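PDB 6PNR: alpha-glucosidase from [Eubacterium] rectale, which probably hydrolyses alpha-glycosidic bonds of sulfoquinovose, the sulfonated sugar of plant-type sulfolipids, as a retaining glycoside hydrolase of family 31. Local coordinates for residues A[108-113]-A[193-198]; A[171-176]-A[479-484]; A[85-90]-A[210-215]; A[177-182]-A[222-227]. All blocks are in the same frame, centred on the assembly; numbering follows the deposited sequence.

Contact 1 (A[108-113]-A[193-198])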
loop_
_atom_site.group_PDB
_atom_site.type_symbol
_atom_site.label_atom_id
_atom_site.label_comp_id
_atom_site.label_asym_id
_atom_site.label_seq_id
_atom_site.Cartn_x
_atom_site.Cartn_y
_atom_site.Cartn_z
ATOM N N ALA A 108 -17.468 22.691 -4.076
ATOM C CA ALA A 108 -17.832 21.793 -5.161
ATOM C C ALA A 108 -19.195 21.186 -4.875
ATOM O O ALA A 108 -19.729 21.301 -3.772
ATOM C CB ALA A 108 -16.777 20.699 -5.341
ATOM N N ASP A 109 -19.756 20.523 -5.878
ATOM C CA ASP A 109 -20.972 19.753 -5.685
ATOM C C ASP A 109 -20.788 18.370 -6.298
ATOM O O ASP A 109 -19.830 18.113 -7.035
ATOM C CB ASP A 109 -22.202 20.474 -6.264
ATOM C CG ASP A 109 -22.112 20.707 -7.764
ATOM O OD1 ASP A 109 -21.498 19.893 -8.482
ATOM O OD2 ASP A 109 -22.677 21.717 -8.233
ATOM N N LYS A 110 -21.740 17.481 -5.998
ATOM C CA LYS A 110 -21.560 16.065 -6.296
ATOM C C LYS A 110 -21.426 15.800 -7.792
ATOM O O LYS A 110 -20.688 14.895 -8.191
ATOM C CB LYS A 110 -22.723 15.260 -5.706
ATOM C CG LYS A 110 -22.569 13.751 -5.842
ATOM C CD LYS A 110 -23.770 12.995 -5.266
ATOM C CE LYS A 110 -23.560 11.481 -5.341
ATOM N NZ LYS A 110 -24.683 10.708 -4.736
ATOM N N GLU A 111 -22.102 16.579 -8.636
ATOM C CA GLU A 111 -22.115 16.293 -10.065
ATOM C C GLU A 111 -20.919 16.877 -10.814
ATOM O O GLU A 111 -20.751 16.584 -12.001
ATOM C CB GLU A 111 -23.411 16.817 -10.696
ATOM C CG GLU A 111 -24.697 16.221 -10.116
ATOM C CD GLU A 111 -25.096 16.835 -8.773
ATOM O OE1 GLU A 111 -24.534 17.890 -8.393
ATOM O OE2 GLU A 111 -25.973 16.259 -8.093
ATOM N N GLU A 112 -20.099 17.691 -10.164
ATOM C CA GLU A 112 -18.980 18.345 -10.823
ATOM C C GLU A 112 -17.896 17.336 -11.209
ATOM O O GLU A 112 -17.655 16.347 -10.511
ATOM C CB GLU A 112 -18.397 19.406 -9.890
ATOM C CG GLU A 112 -17.195 20.161 -10.421
ATOM C CD GLU A 112 -16.719 21.219 -9.442
ATOM O OE1 GLU A 112 -17.420 21.433 -8.425
ATOM O OE2 GLU A 112 -15.652 21.822 -9.681
ATOM N N LYS A 113 -17.229 17.602 -12.332
ATOM C CA LYS A 113 -16.099 16.800 -12.775
ATOM C C LYS A 113 -14.895 17.705 -13.002
ATOM O O LYS A 113 -15.032 18.917 -13.184
ATOM C CB LYS A 113 -16.458 16.007 -14.039
ATOM C CG LYS A 113 -17.505 14.957 -13.728
ATOM C CD LYS A 113 -18.195 14.371 -14.919
ATOM C CE LYS A 113 -19.215 13.357 -14.399
ATOM N NZ LYS A 113 -20.013 12.736 -15.477
ATOM N N ARG A 193 -11.883 13.623 -3.551
ATOM C CA ARG A 193 -12.671 12.521 -3.016
ATOM C C ARG A 193 -13.957 12.969 -2.328
ATOM O O ARG A 193 -14.857 12.144 -2.143
ATOM C CB ARG A 193 -11.825 11.699 -2.039
ATOM C CG ARG A 193 -10.716 10.891 -2.718
ATOM C CD ARG A 193 -9.796 10.223 -1.698
ATOM N NE ARG A 193 -8.951 11.202 -1.024
ATOM C CZ ARG A 193 -7.932 10.891 -0.232
ATOM N NH1 ARG A 193 -7.629 9.617 0.000
ATOM N NH2 ARG A 193 -7.215 11.859 0.327
ATOM N N ASN A 194 -14.082 14.243 -1.969
ATOM C CA ASN A 194 -15.223 14.725 -1.194
ATOM C C ASN A 194 -16.250 15.425 -2.085
ATOM O O ASN A 194 -15.887 16.188 -2.983
ATOM C CB ASN A 194 -14.742 15.664 -0.090
ATOM C CG ASN A 194 -13.786 14.984 0.871
ATOM O OD1 ASN A 194 -12.565 15.059 0.723
ATOM N ND2 ASN A 194 -14.336 14.311 1.856
ATOM N N ASP A 195 -17.538 15.147 -1.836
ATOM C CA ASP A 195 -18.610 15.680 -2.681
ATOM C C ASP A 195 -18.683 17.204 -2.640
ATOM O O ASP A 195 -19.022 17.841 -3.645
ATOM C CB ASP A 195 -19.974 15.127 -2.251
ATOM C CG ASP A 195 -20.218 13.702 -2.702
ATOM O OD1 ASP A 195 -19.607 13.249 -3.694
ATOM O OD2 ASP A 195 -21.051 13.036 -2.052
ATOM N N SER A 196 -18.446 17.810 -1.485
ATOM C CA SER A 196 -18.757 19.229 -1.352
ATOM C C SER A 196 -17.538 20.131 -1.491
ATOM O O SER A 196 -17.675 21.354 -1.366
ATOM C CB SER A 196 -19.465 19.505 -0.014
ATOM O OG SER A 196 -18.621 19.243 1.096
ATOM N N PHE A 197 -16.359 19.570 -1.754
ATOM C CA PHE A 197 -15.166 20.394 -1.879
ATOM C C PHE A 197 -14.036 19.586 -2.507
ATOM O O PHE A 197 -13.940 18.371 -2.314
ATOM C CB PHE A 197 -14.711 20.962 -0.521
ATOM C CG PHE A 197 -14.370 19.919 0.518
ATOM C CD1 PHE A 197 -13.078 19.413 0.622
ATOM C CD2 PHE A 197 -15.331 19.479 1.422
ATOM C CE1 PHE A 197 -12.760 18.458 1.583
ATOM C CE2 PHE A 197 -15.021 18.529 2.392
ATOM C CZ PHE A 197 -13.730 18.018 2.476
ATOM N N HIS A 198 -13.206 20.278 -3.276
ATOM C CA HIS A 198 -11.863 19.819 -3.600
ATOM C C HIS A 198 -10.921 20.360 -2.538
ATOM O O HIS A 198 -11.150 21.437 -1.980
ATOM C CB HIS A 198 -11.407 20.308 -4.980
ATOM C CG HIS A 198 -12.485 20.319 -6.020
ATOM N ND1 HIS A 198 -13.310 19.242 -6.254
ATOM C CD2 HIS A 198 -12.869 21.282 -6.892
ATOM C CE1 HIS A 198 -14.153 19.538 -7.226
ATOM N NE2 HIS A 198 -13.906 20.770 -7.633
#
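His-198 NE2 donates to Glu-112 OE2 at 2.9 Å with an N-H...O angle of 165°. The oxygen lies in the imidazole plane, yet the carboxylate is met from above its own plane, and the two planes stand 76° apart. The same OE2 is also hydrogen-bonded to Ser-174 OG, so one buried oxygen serves two partners. The extended Glu-112 chain, with CG trans to the backbone N (chi1 179°), is what carries the carboxylate to the ring. A second polar link is made by the backbone: Ala-108 N donates to Ser-196 O at 3.0 Å, and a CA-H...O contact runs back from Ser-196 CA to Ala-108 O at 3.3 Å.

Both segments belong to the beta-rich, non-catalytic part of the family 31 enzyme. Residues 109-112 form a type I turn in the passage from strand 101-107 to strand 114-118, which lie in different sheets, while 193-198 spans the tight connection between neighbouring antiparallel strands 188-194 and 197-202. Arg-127 pins both turns, its guanidinium bonding to Asp-109 O and Glu-112 O on one and to Asn-194 O and Asp-195 O on the other.

Among the apolar contacts, Ala-108 CB sits over a face of the His-198 ring, 3.8 Å from its centroid, a CH-pi contact; Phe-192 meets the same ring edge-to-face. Toward solvent, Lys-110 CG runs alongside Asp-195 OD1 at 3.7 Å, but the charged ends stay apart, Lys-110 NZ lying 5.1 Å from Asp-195 OD2.

Contact 2 (A[171-176]-A[479-484])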
loop_
_atom_site.group_PDB
_atom_site.type_symbol
_atom_site.label_atom_id
_atom_site.label_comp_id
_atom_site.label_asym_id
_atom_site.label_seq_id
_atom_site.Cartn_x
_atom_site.Cartn_y
_atom_site.Cartn_z
ATOM N N THR A 171 -2.644 21.901 -11.364
ATOM C CA THR A 171 -3.571 22.669 -12.187
ATOM C C THR A 171 -4.712 21.736 -12.568
ATOM O O THR A 171 -4.456 20.603 -12.991
ATOM C CB THR A 171 -2.875 23.177 -13.456
ATOM O OG1 THR A 171 -1.556 23.646 -13.126
ATOM C CG2 THR A 171 -3.684 24.295 -14.130
ATOM N N PHE A 172 -5.955 22.188 -12.429
ATOM C CA PHE A 172 -7.067 21.393 -12.923
ATOM C C PHE A 172 -8.115 22.298 -13.566
ATOM O O PHE A 172 -8.148 23.511 -13.343
ATOM C CB PHE A 172 -7.696 20.522 -11.815
ATOM C CG PHE A 172 -8.483 21.296 -10.784
ATOM C CD1 PHE A 172 -7.867 21.801 -9.652
ATOM C CD2 PHE A 172 -9.841 21.511 -10.951
ATOM C CE1 PHE A 172 -8.592 22.518 -8.703
ATOM C CE2 PHE A 172 -10.571 22.213 -10.013
ATOM C CZ PHE A 172 -9.951 22.714 -8.886
ATOM N N VAL A 173 -8.957 21.673 -14.382
ATOM C CA VAL A 173 -10.080 22.306 -15.063
ATOM C C VAL A 173 -11.357 21.714 -14.488
ATOM O O VAL A 173 -11.477 20.490 -14.373
ATOM C CB VAL A 173 -10.022 22.059 -16.578
ATOM C CG1 VAL A 173 -11.277 22.619 -17.283
ATOM C CG2 VAL A 173 -8.758 22.657 -17.164
ATOM N N SER A 174 -12.315 22.574 -14.151
ATOM C CA SER A 174 -13.591 22.152 -13.592
ATOM C C SER A 174 -14.709 22.289 -14.619
ATOM O O SER A 174 -14.644 23.117 -15.532
ATOM C CB SER A 174 -13.945 22.981 -12.351
ATOM O OG SER A 174 -15.331 22.883 -12.052
ATOM N N THR A 175 -15.753 21.474 -14.448
ATOM C CA THR A 175 -16.923 21.586 -15.306
ATOM C C THR A 175 -17.765 22.826 -14.995
ATOM O O THR A 175 -18.702 23.114 -15.739
ATOM C CB THR A 175 -17.772 20.313 -15.212
ATOM O OG1 THR A 175 -18.045 19.997 -13.844
ATOM C CG2 THR A 175 -17.010 19.130 -15.835
ATOM N N ASN A 176 -17.452 23.557 -13.934
ATOM C CA ASN A 176 -17.939 24.931 -13.800
ATOM C C ASN A 176 -17.227 25.891 -14.749
ATOM O O ASN A 176 -17.451 27.101 -14.638
ATOM C CB ASN A 176 -17.774 25.421 -12.358
ATOM C CG ASN A 176 -18.611 24.634 -11.379
ATOM O OD1 ASN A 176 -19.648 24.083 -11.737
ATOM N ND2 ASN A 176 -18.156 24.566 -10.134
ATOM N N ALA A 479 -3.150 15.848 -20.918
ATOM C CA ALA A 479 -2.116 16.829 -21.257
ATOM C C ALA A 479 -2.701 17.992 -22.043
ATOM O O ALA A 479 -2.332 19.155 -21.820
ATOM C CB ALA A 479 -0.990 16.180 -22.062
ATOM N N GLY A 480 -3.612 17.690 -22.968
ATOM C CA GLY A 480 -4.186 18.726 -23.805
ATOM C C GLY A 480 -5.018 19.709 -23.012
ATOM O O GLY A 480 -5.003 20.911 -23.293
ATOM N N MET A 481 -5.748 19.220 -22.003
ATOM C CA MET A 481 -6.502 20.120 -21.142
ATOM C C MET A 481 -5.581 21.020 -20.322
ATOM O O MET A 481 -6.029 22.062 -19.829
ATOM C CB MET A 481 -7.437 19.319 -20.224
ATOM C CG MET A 481 -8.598 18.628 -20.950
ATOM S SD MET A 481 -9.639 19.800 -21.891
ATOM C CE MET A 481 -10.216 20.862 -20.572
ATOM N N MET A 482 -4.306 20.657 -20.185
ATOM C CA MET A 482 -3.317 21.503 -19.534
ATOM C C MET A 482 -2.617 22.457 -20.491
ATOM O O MET A 482 -1.739 23.204 -20.051
ATOM C CB MET A 482 -2.262 20.639 -18.831
ATOM C CG MET A 482 -2.844 19.685 -17.818
ATOM S SD MET A 482 -3.306 20.510 -16.273
ATOM C CE MET A 482 -5.000 21.050 -16.590
ATOM N N GLY A 483 -2.973 22.452 -21.778
ATOM C CA GLY A 483 -2.330 23.332 -22.736
ATOM C C GLY A 483 -1.133 22.752 -23.463
ATOM O O GLY A 483 -0.470 23.484 -24.212
ATOM N N CYS A 484 -0.813 21.468 -23.257
ATOM C CA CYS A 484 0.199 20.776 -24.056
ATOM C C CYS A 484 -0.556 20.034 -25.153
ATOM O O CYS A 484 -1.017 18.903 -24.962
ATOM C CB CYS A 484 1.047 19.841 -23.195
ATOM S SG CYS A 484 2.187 20.734 -22.115
#
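Met-481 and Met-482, at the C-terminal end of helix 469-481, press their side chains on Thr-171 and Val-173 of strand 168-174. The helix closes with a Schellman motif and belongs to the TIM-barrel domain, so the contact joins the catalytic barrel to a sheet of the beta-rich part of the enzyme. The segment starts with Ala-479, whose O begins the capping network, and Gly-480, whose O receives Gly-483 N at 3.0 Å. Met-481 follows, its chain bent at chi2 and chi3 so that CE swings back to Val-173 CG1 at 3.9 Å, the two side chains crossing at about a right angle. Leu-221 and Phe-124 also touch this methionine. Met-482 has CG trans to its carbonyl carbon (chi1 -57°) and then curls along the strand: SD rests 3.5 Å from Thr-171 O, and CE lies 4.1 Å from Val-173 CG2. With an alanine here, the sulfur and terminal methyl would be gone, which would probably open a gap between the helix end and strand 168-174, beside Thr-171 O and Val-173 CG2. Gly-483 turns the chain at positive phi (92°), where a side chain would be jammed against Met-482 O. Cys-484 completes the cap: its N binds Ala-479 O at 3.1 Å, reaching that oxygen from the face opposite to Met-482 N.

Contact 3 (A[85-90]-A[210-215])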
loop_
_atom_site.group_PDB
_atom_site.type_symbol
_atom_site.label_atom_id
_atom_site.label_comp_id
_atom_site.label_asym_id
_atom_site.label_seq_id
_atom_site.Cartn_x
_atom_site.Cartn_y
_atom_site.Cartn_z
ATOM N N GLU A 85 -13.346 40.344 -14.679
ATOM C CA GLU A 85 -14.482 39.601 -15.208
ATOM C C GLU A 85 -14.130 38.142 -15.474
ATOM O O GLU A 85 -15.032 37.296 -15.496
ATOM C CB GLU A 85 -15.001 40.256 -16.495
ATOM C CG GLU A 85 -16.428 39.843 -16.881
ATOM C CD GLU A 85 -16.611 39.652 -18.384
ATOM O OE1 GLU A 85 -15.794 38.928 -18.995
ATOM O OE2 GLU A 85 -17.570 40.224 -18.953
ATOM N N ASN A 86 -12.846 37.825 -15.673
ATOM C CA ASN A 86 -12.450 36.453 -15.963
ATOM C C ASN A 86 -11.287 35.931 -15.134
ATOM O O ASN A 86 -11.010 34.728 -15.212
ATOM C CB ASN A 86 -12.085 36.293 -17.448
ATOM C CG ASN A 86 -13.256 36.558 -18.372
ATOM O OD1 ASN A 86 -13.224 37.492 -19.170
ATOM N ND2 ASN A 86 -14.295 35.737 -18.270
ATOM N N LEU A 87 -10.606 36.767 -14.348
ATOM C CA LEU A 87 -9.379 36.357 -13.672
ATOM C C LEU A 87 -9.413 36.756 -12.208
ATOM O O LEU A 87 -9.721 37.905 -11.886
ATOM C CB LEU A 87 -8.146 36.975 -14.337
ATOM C CG LEU A 87 -6.807 36.721 -13.631
ATOM C CD1 LEU A 87 -6.480 35.221 -13.596
ATOM C CD2 LEU A 87 -5.694 37.502 -14.312
ATOM N N CYS A 88 -9.070 35.819 -11.326
ATOM C CA CYS A 88 -8.866 36.110 -9.912
ATOM C C CYS A 88 -7.532 35.532 -9.476
ATOM O O CYS A 88 -7.226 34.370 -9.769
ATOM C CB CYS A 88 -9.982 35.536 -9.037
ATOM S SG CYS A 88 -11.594 36.348 -9.207
ATOM N N THR A 89 -6.739 36.338 -8.784
ATOM C CA THR A 89 -5.500 35.873 -8.186
ATOM C C THR A 89 -5.592 36.034 -6.675
ATOM O O THR A 89 -6.149 37.017 -6.174
ATOM C CB THR A 89 -4.280 36.624 -8.733
ATOM O OG1 THR A 89 -4.392 38.022 -8.438
ATOM C CG2 THR A 89 -4.166 36.429 -10.251
ATOM N N ILE A 90 -5.075 35.047 -5.956
ATOM C CA ILE A 90 -4.965 35.095 -4.507
ATOM C C ILE A 90 -3.488 34.966 -4.176
ATOM O O ILE A 90 -2.897 33.903 -4.386
ATOM C CB ILE A 90 -5.775 33.987 -3.828
ATOM C CG1 ILE A 90 -7.177 33.918 -4.430
ATOM C CG2 ILE A 90 -5.818 34.210 -2.324
ATOM C CD1 ILE A 90 -8.030 32.824 -3.844
ATOM N N ARG A 210 -4.304 30.975 -8.787
ATOM C CA ARG A 210 -4.852 31.670 -9.939
ATOM C C ARG A 210 -6.099 30.934 -10.404
ATOM O O ARG A 210 -6.095 29.701 -10.510
ATOM C CB ARG A 210 -3.805 31.736 -11.052
ATOM C CG ARG A 210 -4.247 32.428 -12.300
ATOM C CD ARG A 210 -3.140 32.382 -13.335
ATOM N NE ARG A 210 -3.594 32.975 -14.576
ATOM C CZ ARG A 210 -3.367 34.240 -14.913
ATOM N NH1 ARG A 210 -2.663 35.023 -14.099
ATOM N NH2 ARG A 210 -3.830 34.710 -16.067
ATOM N N ILE A 211 -7.173 31.678 -10.640
ATOM C CA ILE A 211 -8.443 31.110 -11.080
ATOM C C ILE A 211 -8.937 31.926 -12.264
ATOM O O ILE A 211 -9.011 33.156 -12.186
ATOM C CB ILE A 211 -9.499 31.111 -9.962
ATOM C CG1 ILE A 211 -8.955 30.472 -8.684
ATOM C CG2 ILE A 211 -10.752 30.401 -10.441
ATOM C CD1 ILE A 211 -9.975 30.423 -7.541
ATOM N N GLU A 212 -9.285 31.252 -13.351
ATOM C CA GLU A 212 -9.688 31.957 -14.555
ATOM C C GLU A 212 -10.834 31.205 -15.215
ATOM O O GLU A 212 -10.760 29.983 -15.373
ATOM C CB GLU A 212 -8.482 32.104 -15.490
ATOM C CG GLU A 212 -8.712 32.942 -16.710
ATOM C CD GLU A 212 -7.411 33.494 -17.303
ATOM O OE1 GLU A 212 -6.308 32.969 -16.996
ATOM O OE2 GLU A 212 -7.502 34.472 -18.070
ATOM N N CYS A 213 -11.892 31.923 -15.592
ATOM C CA CYS A 213 -13.090 31.299 -16.146
ATOM C C CYS A 213 -13.266 31.658 -17.620
ATOM O O CYS A 213 -12.575 32.510 -18.174
ATOM C CB CYS A 213 -14.341 31.691 -15.336
ATOM S SG CYS A 213 -14.914 33.437 -15.550
ATOM N N ALA A 214 -14.204 30.972 -18.265
ATOM C CA ALA A 214 -14.472 31.226 -19.671
ATOM C C ALA A 214 -15.801 30.588 -20.039
ATOM O O ALA A 214 -16.279 29.667 -19.369
ATOM C CB ALA A 214 -13.348 30.701 -20.579
ATOM N N ASP A 215 -16.384 31.097 -21.127
ATOM C CA ASP A 215 -17.710 30.682 -21.575
ATOM C C ASP A 215 -17.706 29.283 -22.192
ATOM O O ASP A 215 -18.725 28.582 -22.144
ATOM C CB ASP A 215 -18.227 31.711 -22.586
ATOM C CG ASP A 215 -19.611 31.382 -23.112
ATOM O OD1 ASP A 215 -20.422 30.816 -22.348
ATOM O OD2 ASP A 215 -19.884 31.688 -24.299
#
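The guanidinium of Arg-210 is sandwiched between two groups: Leu-87 CD1 sits over the centre of one face, 3.5 Å from CZ of Arg-210, and the Tyr-227 ring makes a cation-pi contact on the other. Thr-89 CG2 approaches obliquely, 4.4 Å from Arg-210 NH1. Held flat between these neighbours, the group turns NH2 to Glu-212 OE1 in a salt bridge of 3.2 Å, in which the donor stands above the carboxylate plane. With CG opposite the backbone N (chi1 180°) and the chain extended to NE, it lies over the sheet as far as Leu-87. Both charged groups have their strongest polar partner in Tyr-179 of the next strand. An alanine at Arg-210 would probably leave the Glu-212 carboxylate without its salt-bridge mate and uncover the Leu-87 methyls. The other face of the sheet carries Cys-88, in a disulfide with Cys-83, and Ile-211, both resting on Leu-12 and Met-1. Between the faces the backbones pair tightly: Cys-88 N to Ile-211 O and Ile-211 N to Cys-88 O are both 2.8 Å, nearly linear with the acceptor carbonyls, and Cys-213 N adds a bond to Asn-86 O at 3.0 Å. Leu-87 with Glu-212 and Thr-89 with Arg-210 are non-hydrogen-bonded pairs flanking the hydrogen-bonded pair Cys-88 with Ile-211, the regular antiparallel pattern of two strands inside the large sheet of the beta-rich domain.

Contact 4 (A[177-182]-A[222-227])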
loop_
_atom_site.group_PDB
_atom_site.type_symbol
_atom_site.label_atom_id
_atom_site.label_comp_id
_atom_site.label_asym_id
_atom_site.label_seq_id
_atom_site.Cartn_x
_atom_site.Cartn_y
_atom_site.Cartn_z
ATOM N N LYS A 177 -16.369 25.370 -15.633
ATOM C CA LYS A 177 -15.714 26.155 -16.685
ATOM C C LYS A 177 -14.782 27.214 -16.099
ATOM O O LYS A 177 -14.835 28.394 -16.450
ATOM C CB LYS A 177 -16.734 26.775 -17.636
ATOM C CG LYS A 177 -17.311 25.767 -18.617
ATOM C CD LYS A 177 -18.270 26.419 -19.591
ATOM C CE LYS A 177 -19.202 25.393 -20.198
ATOM N NZ LYS A 177 -20.094 25.986 -21.224
ATOM N N TYR A 178 -13.922 26.768 -15.189
ATOM C CA TYR A 178 -12.754 27.514 -14.754
ATOM C C TYR A 178 -11.575 26.549 -14.699
ATOM O O TYR A 178 -11.749 25.327 -14.634
ATOM C CB TYR A 178 -12.971 28.186 -13.381
ATOM C CG TYR A 178 -13.068 27.228 -12.187
ATOM C CD1 TYR A 178 -11.922 26.719 -11.583
ATOM C CD2 TYR A 178 -14.301 26.858 -11.651
ATOM C CE1 TYR A 178 -11.996 25.856 -10.510
ATOM C CE2 TYR A 178 -14.385 25.998 -10.571
ATOM C CZ TYR A 178 -13.227 25.496 -10.005
ATOM O OH TYR A 178 -13.277 24.633 -8.926
ATOM N N TYR A 179 -10.370 27.104 -14.744
ATOM C CA TYR A 179 -9.178 26.374 -14.346
ATOM C C TYR A 179 -8.581 27.066 -13.136
ATOM O O TYR A 179 -8.759 28.274 -12.942
ATOM C CB TYR A 179 -8.131 26.267 -15.480
ATOM C CG TYR A 179 -7.235 27.473 -15.687
ATOM C CD1 TYR A 179 -6.034 27.613 -14.990
ATOM C CD2 TYR A 179 -7.561 28.441 -16.622
ATOM C CE1 TYR A 179 -5.207 28.711 -15.204
ATOM C CE2 TYR A 179 -6.742 29.531 -16.844
ATOM C CZ TYR A 179 -5.582 29.674 -16.130
ATOM O OH TYR A 179 -4.783 30.774 -16.363
ATOM N N LEU A 180 -7.889 26.286 -12.316
ATOM C CA LEU A 180 -7.234 26.783 -11.121
ATOM C C LEU A 180 -5.805 26.272 -11.134
ATOM O O LEU A 180 -5.573 25.079 -11.360
ATOM C CB LEU A 180 -7.967 26.326 -9.842
ATOM C CG LEU A 180 -7.451 26.774 -8.468
ATOM C CD1 LEU A 180 -8.572 26.683 -7.451
ATOM C CD2 LEU A 180 -6.269 25.950 -7.995
ATOM N N HIS A 181 -4.862 27.166 -10.886
ATOM C CA HIS A 181 -3.446 26.843 -10.852
ATOM C C HIS A 181 -2.875 27.263 -9.509
ATOM O O HIS A 181 -3.148 28.373 -9.037
ATOM C CB HIS A 181 -2.679 27.557 -11.971
ATOM C CG HIS A 181 -1.206 27.309 -11.922
ATOM N ND1 HIS A 181 -0.670 26.043 -12.036
ATOM C CD2 HIS A 181 -0.160 28.149 -11.733
ATOM C CE1 HIS A 181 0.649 26.117 -11.934
ATOM N NE2 HIS A 181 0.983 27.385 -11.756
ATOM N N VAL A 182 -2.088 26.382 -8.894
ATOM C CA VAL A 182 -1.329 26.712 -7.695
ATOM C C VAL A 182 0.107 26.976 -8.124
ATOM O O VAL A 182 0.782 26.079 -8.645
ATOM C CB VAL A 182 -1.394 25.587 -6.645
ATOM C CG1 VAL A 182 -0.627 25.990 -5.375
ATOM C CG2 VAL A 182 -2.845 25.235 -6.310
ATOM N N GLU A 222 -7.740 28.706 -24.597
ATOM C CA GLU A 222 -7.077 29.941 -25.018
ATOM C C GLU A 222 -6.476 30.674 -23.828
ATOM O O GLU A 222 -5.320 31.108 -23.873
ATOM C CB GLU A 222 -8.064 30.838 -25.769
ATOM C CG GLU A 222 -8.560 30.185 -27.037
ATOM C CD GLU A 222 -9.765 30.884 -27.657
ATOM O OE1 GLU A 222 -9.986 32.084 -27.350
ATOM O OE2 GLU A 222 -10.480 30.225 -28.463
ATOM N N ARG A 223 -7.238 30.795 -22.735
ATOM C CA ARG A 223 -6.723 31.472 -21.543
ATOM C C ARG A 223 -5.607 30.673 -20.867
ATOM O O ARG A 223 -4.609 31.246 -20.407
ATOM C CB ARG A 223 -7.868 31.727 -20.560
ATOM C CG ARG A 223 -9.009 32.566 -21.159
ATOM C CD ARG A 223 -9.786 33.311 -20.066
ATOM N NE ARG A 223 -11.073 33.819 -20.545
ATOM C CZ ARG A 223 -11.247 35.006 -21.113
ATOM N NH1 ARG A 223 -10.213 35.825 -21.275
ATOM N NH2 ARG A 223 -12.457 35.369 -21.522
ATOM N N ILE A 224 -5.774 29.354 -20.768
ATOM C CA ILE A 224 -4.751 28.509 -20.149
ATOM C C ILE A 224 -3.404 28.717 -20.833
ATOM O O ILE A 224 -2.374 28.903 -20.178
ATOM C CB ILE A 224 -5.195 27.036 -20.199
ATOM C CG1 ILE A 224 -6.253 26.768 -19.122
ATOM C CG2 ILE A 224 -3.999 26.075 -20.049
ATOM C CD1 ILE A 224 -6.901 25.387 -19.198
ATOM N N THR A 225 -3.401 28.704 -22.163
ATOM C CA THR A 225 -2.142 28.773 -22.894
ATOM C C THR A 225 -1.634 30.203 -23.039
ATOM O O THR A 225 -0.422 30.407 -23.172
ATOM C CB THR A 225 -2.298 28.117 -24.264
ATOM O OG1 THR A 225 -3.409 28.701 -24.958
ATOM C CG2 THR A 225 -2.550 26.624 -24.096
ATOM N N THR A 226 -2.522 31.207 -23.000
ATOM C CA THR A 226 -2.032 32.575 -22.838
ATOM C C THR A 226 -1.194 32.695 -21.568
ATOM O O THR A 226 -0.152 33.360 -21.557
ATOM C CB THR A 226 -3.199 33.571 -22.815
ATOM O OG1 THR A 226 -3.815 33.611 -24.110
ATOM C CG2 THR A 226 -2.697 34.985 -22.456
ATOM N N TYR A 227 -1.600 32.001 -20.502
ATOM C CA TYR A 227 -0.861 32.089 -19.247
ATOM C C TYR A 227 0.373 31.188 -19.241
ATOM O O TYR A 227 1.458 31.619 -18.849
ATOM C CB TYR A 227 -1.768 31.734 -18.062
ATOM C CG TYR A 227 -1.033 31.762 -16.741
ATOM C CD1 TYR A 227 -0.507 32.950 -16.245
ATOM C CD2 TYR A 227 -0.849 30.605 -15.996
ATOM C CE1 TYR A 227 0.186 32.984 -15.047
ATOM C CE2 TYR A 227 -0.163 30.634 -14.786
ATOM C CZ TYR A 227 0.349 31.829 -14.320
ATOM O OH TYR A 227 1.036 31.874 -13.125
#
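Tyr-179 OH, which touches Tyr-227 CB at 3.6 Å, is gripped by two charged groups of the adjoining strand: it is hydrogen-bonded to Glu-212 OE1 and to Arg-210 NE. These bonds hold the phenol oxygen in place beside the helix. Over one face of its ring comes Ile-224 CG1, only 3.3 Å from Tyr-179 CD2 and displaced toward the rim, a close CH-pi contact in which the two side chains slide past each other in opposite directions. The ring leaves the backbone with CG lodged between N and the carbonyl carbon (chi1 81°), and in this position it lies beneath the isoleucine.

Strand 178-182 and helix 222-227 run in nearly the same direction, 25° apart, with axes 9.9 Å from each other, the usual spacing of a helix laid on a beta sheet. Helix 217-228 follows directly on strand 208-213, which neighbours 178-182 in that sheet, so it folds back over the face bearing Tyr-179 and His-181. Val-173 of the strand on the other side of 178-182 meets Ile-224 as well.

Farther along, His-181 CD2 reaches the edge of the Tyr-227 ring, 3.9 Å from CE2, the side chains crossing at about a right angle. Its ND1 is tied to Thr-171 OG1, and Phe-228 meets the imidazole edge-to-face. Within the helix, Glu-222 O takes both the N and the OG1 of Thr-226 from opposite faces of its carbonyl plane, the hydroxyl bond being 2.9 Å long.

Contacts 2 and 4 are buried, whereas contacts 1 and 3 lie farther out and are partly exposed. Contacts 2, 3 and 4 all use the eight-stranded sheet: strands 168-174, 178-182 and 208-213 are successive neighbours in it. Contact 3 knits that sheet by backbone bonds, contact 4 lays the following helix on it, and contact 2 sets a barrel helix end against it, both of the latter through side-chain packing. Contacts 3 and 4 meet at the hydroxyl of Tyr-179. Contact 1 belongs to another sheet, at the end of its neighbouring strands 101-107 and 197-202, and relies chiefly on polar links, yet its Glu-112 touches segment 171-176 of contact 2 and Tyr-178 of contact 4.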